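Phosphoribosylaminoimidazole carboxylase (PDB 5C5D) catalyses the reversible carboxylation of 5-aminoimidazole ribonucleotide with carbon dioxide to 4-carboxy-5-aminoimidazole ribonucleotide in purine biosynthesis. Local coordinates at residues Thr84-Pro88 with Pro111-Pro117. The protein carries 1 engineered substitution. Numbering follows the deposited sequence.
Sequences TIACP and PALVLEP
Ile85 pairs with Ala112, and Ala86 with Leu113, where two short strands run parallel. Ala112 N donates to Thr84 O (2.9 Å), Ala86 N returns a bond to Ala112 O (2.7 Å), and Val114 N reaches Ala86 O at 3.1 Å. On the face carrying Ile85 and Ala112, CG1 of Ile85 lies 4.1 Å from CB of Ala112, and Leu123 of helix 117-129 touches both. Across the sheet, with CG of Leu113 anti to the backbone N (chi1 -180°) and chi2 at 57°, its CD1 comes to lie against Ala86 CB. Leu113 CD1 also sits 3.6 Å from Pro88 CD, the two side chains crossing at about a right angle. Beyond the strands, Cys87 SG packs 3.9 Å from Pro117 CA, at the start of helix 117-129. One water donates to both Pro88 O and Leu115 O, bridging the two segments where they diverge. Thr84 OG1 flanks the Pro111 ring but hydrogen-bonds to Asp77. Strand 84-86 is also bonded to strand 60-65, while Leu113 makes backbone bonds to a second subunit. This beta-alpha-beta unit thus completes the chain's parallel sheet at a subunit interface. Across these two segments the polar links are main-chain bonds and one water, with apolar packing on both faces; the Pro88 side chain lies about 6 Å from Gly67, which binds substrate, so the pairing ends beside the active site.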
loop_
_atom_site.group_PDB
_atom_site.type_symbol
_atom_site.label_atom_id
_atom_site.label_comp_id
_atom_site.label_asym_id
_atom_site.label_seq_id
_atom_site.Cartn_x
_atom_site.Cartn_y
_atom_site.Cartn_z
ATOM N N THR D 84 -18.557 -0.349 -22.942
ATOM C CA THR D 84 -18.104 0.937 -22.446
ATOM C C THR D 84 -16.672 0.838 -21.982
ATOM O O THR D 84 -16.152 -0.247 -21.754
ATOM C CB THR D 84 -18.967 1.454 -21.277
ATOM O OG1 THR D 84 -18.696 0.718 -20.075
ATOM C CG2 THR D 84 -20.458 1.327 -21.587
ATOM N N ILE D 85 -16.058 2.000 -21.858
ATOM C CA ILE D 85 -14.649 2.152 -21.440
ATOM C C ILE D 85 -14.594 3.136 -20.268
ATOM O O ILE D 85 -15.134 4.228 -20.359
ATOM C CB ILE D 85 -13.804 2.685 -22.608
ATOM C CG1 ILE D 85 -13.804 1.709 -23.780
ATOM C CG2 ILE D 85 -12.355 3.020 -22.164
ATOM C CD1 ILE D 85 -13.252 2.301 -25.057
ATOM N N ALA D 86 -13.957 2.740 -19.166
ATOM C CA ALA D 86 -13.679 3.650 -18.049
ATOM C C ALA D 86 -12.301 4.243 -18.214
ATOM O O ALA D 86 -11.349 3.507 -18.363
ATOM C CB ALA D 86 -13.747 2.912 -16.731
ATOM N N CYS D 87 -12.199 5.559 -18.137
ATOM C CA CYS D 87 -10.905 6.218 -18.193
ATOM C C CYS D 87 -10.928 7.321 -17.147
ATOM O O CYS D 87 -11.212 8.486 -17.458
ATOM C CB CYS D 87 -10.638 6.755 -19.582
ATOM S SG CYS D 87 -8.969 7.462 -19.737
ATOM N N PRO D 88 -10.642 6.954 -15.882
ATOM C CA PRO D 88 -10.744 7.933 -14.813
ATOM C C PRO D 88 -9.592 8.939 -14.904
ATOM O O PRO D 88 -8.535 8.605 -15.458
ATOM C CB PRO D 88 -10.661 7.084 -13.550
ATOM C CG PRO D 88 -9.855 5.898 -13.940
ATOM C CD PRO D 88 -10.285 5.615 -15.371
ATOM N N PRO D 111 -17.177 -2.625 -17.742
ATOM C CA PRO D 111 -16.454 -1.573 -18.459
ATOM C C PRO D 111 -14.992 -1.939 -18.649
ATOM O O PRO D 111 -14.396 -2.535 -17.753
ATOM C CB PRO D 111 -16.614 -0.365 -17.545
ATOM C CG PRO D 111 -16.843 -0.950 -16.201
ATOM C CD PRO D 111 -17.606 -2.171 -16.408
ATOM N N ALA D 112 -14.439 -1.628 -19.808
ATOM C CA ALA D 112 -13.006 -1.752 -20.083
ATOM C C ALA D 112 -12.238 -0.652 -19.370
ATOM O O ALA D 112 -12.468 0.512 -19.652
ATOM C CB ALA D 112 -12.779 -1.639 -21.563
ATOM N N LEU D 113 -11.313 -0.988 -18.474
ATOM C CA LEU D 113 -10.533 0.053 -17.815
ATOM C C LEU D 113 -9.233 0.327 -18.577
ATOM O O LEU D 113 -8.499 -0.613 -18.927
ATOM C CB LEU D 113 -10.198 -0.370 -16.401
ATOM C CG LEU D 113 -9.386 0.624 -15.567
ATOM C CD1 LEU D 113 -10.044 2.008 -15.448
ATOM C CD2 LEU D 113 -9.180 -0.020 -14.206
ATOM N N VAL D 114 -8.989 1.603 -18.865
ATOM C CA VAL D 114 -7.742 2.057 -19.491
ATOM C C VAL D 114 -7.299 3.326 -18.801
ATOM O O VAL D 114 -8.118 4.227 -18.600
ATOM C CB VAL D 114 -7.936 2.316 -20.981
ATOM C CG1 VAL D 114 -6.679 2.844 -21.628
ATOM C CG2 VAL D 114 -8.323 1.040 -21.687
ATOM N N LEU D 115 -6.022 3.426 -18.445
ATOM C CA LEU D 115 -5.584 4.608 -17.717
ATOM C C LEU D 115 -5.340 5.851 -18.546
ATOM O O LEU D 115 -5.711 6.955 -18.135
ATOM C CB LEU D 115 -4.301 4.309 -16.960
ATOM C CG LEU D 115 -4.419 3.360 -15.781
ATOM C CD1 LEU D 115 -3.111 3.383 -15.022
ATOM C CD2 LEU D 115 -5.563 3.760 -14.887
ATOM N N GLU D 116 -4.645 5.711 -19.664
ATOM C CA GLU D 116 -4.255 6.886 -20.402
ATOM C C GLU D 116 -5.331 7.302 -21.401
ATOM O O GLU D 116 -5.812 6.470 -22.176
ATOM C CB GLU D 116 -2.963 6.628 -21.153
ATOM C CG GLU D 116 -1.710 6.435 -20.308
ATOM C CD GLU D 116 -1.213 7.702 -19.680
ATOM O OE1 GLU D 116 -1.540 8.782 -20.199
ATOM O OE2 GLU D 116 -0.495 7.617 -18.653
ATOM N N PRO D 117 -5.639 8.589 -21.451
ATOM C CA PRO D 117 -6.640 9.082 -22.401
ATOM C C PRO D 117 -6.347 8.736 -23.856
ATOM O O PRO D 117 -7.285 8.384 -24.581
ATOM C CB PRO D 117 -6.627 10.601 -22.178
ATOM C CG PRO D 117 -5.526 10.888 -21.242
ATOM C CD PRO D 117 -5.172 9.644 -20.532
HETATM O O HOH W 1 -5.949 8.199 -15.819
#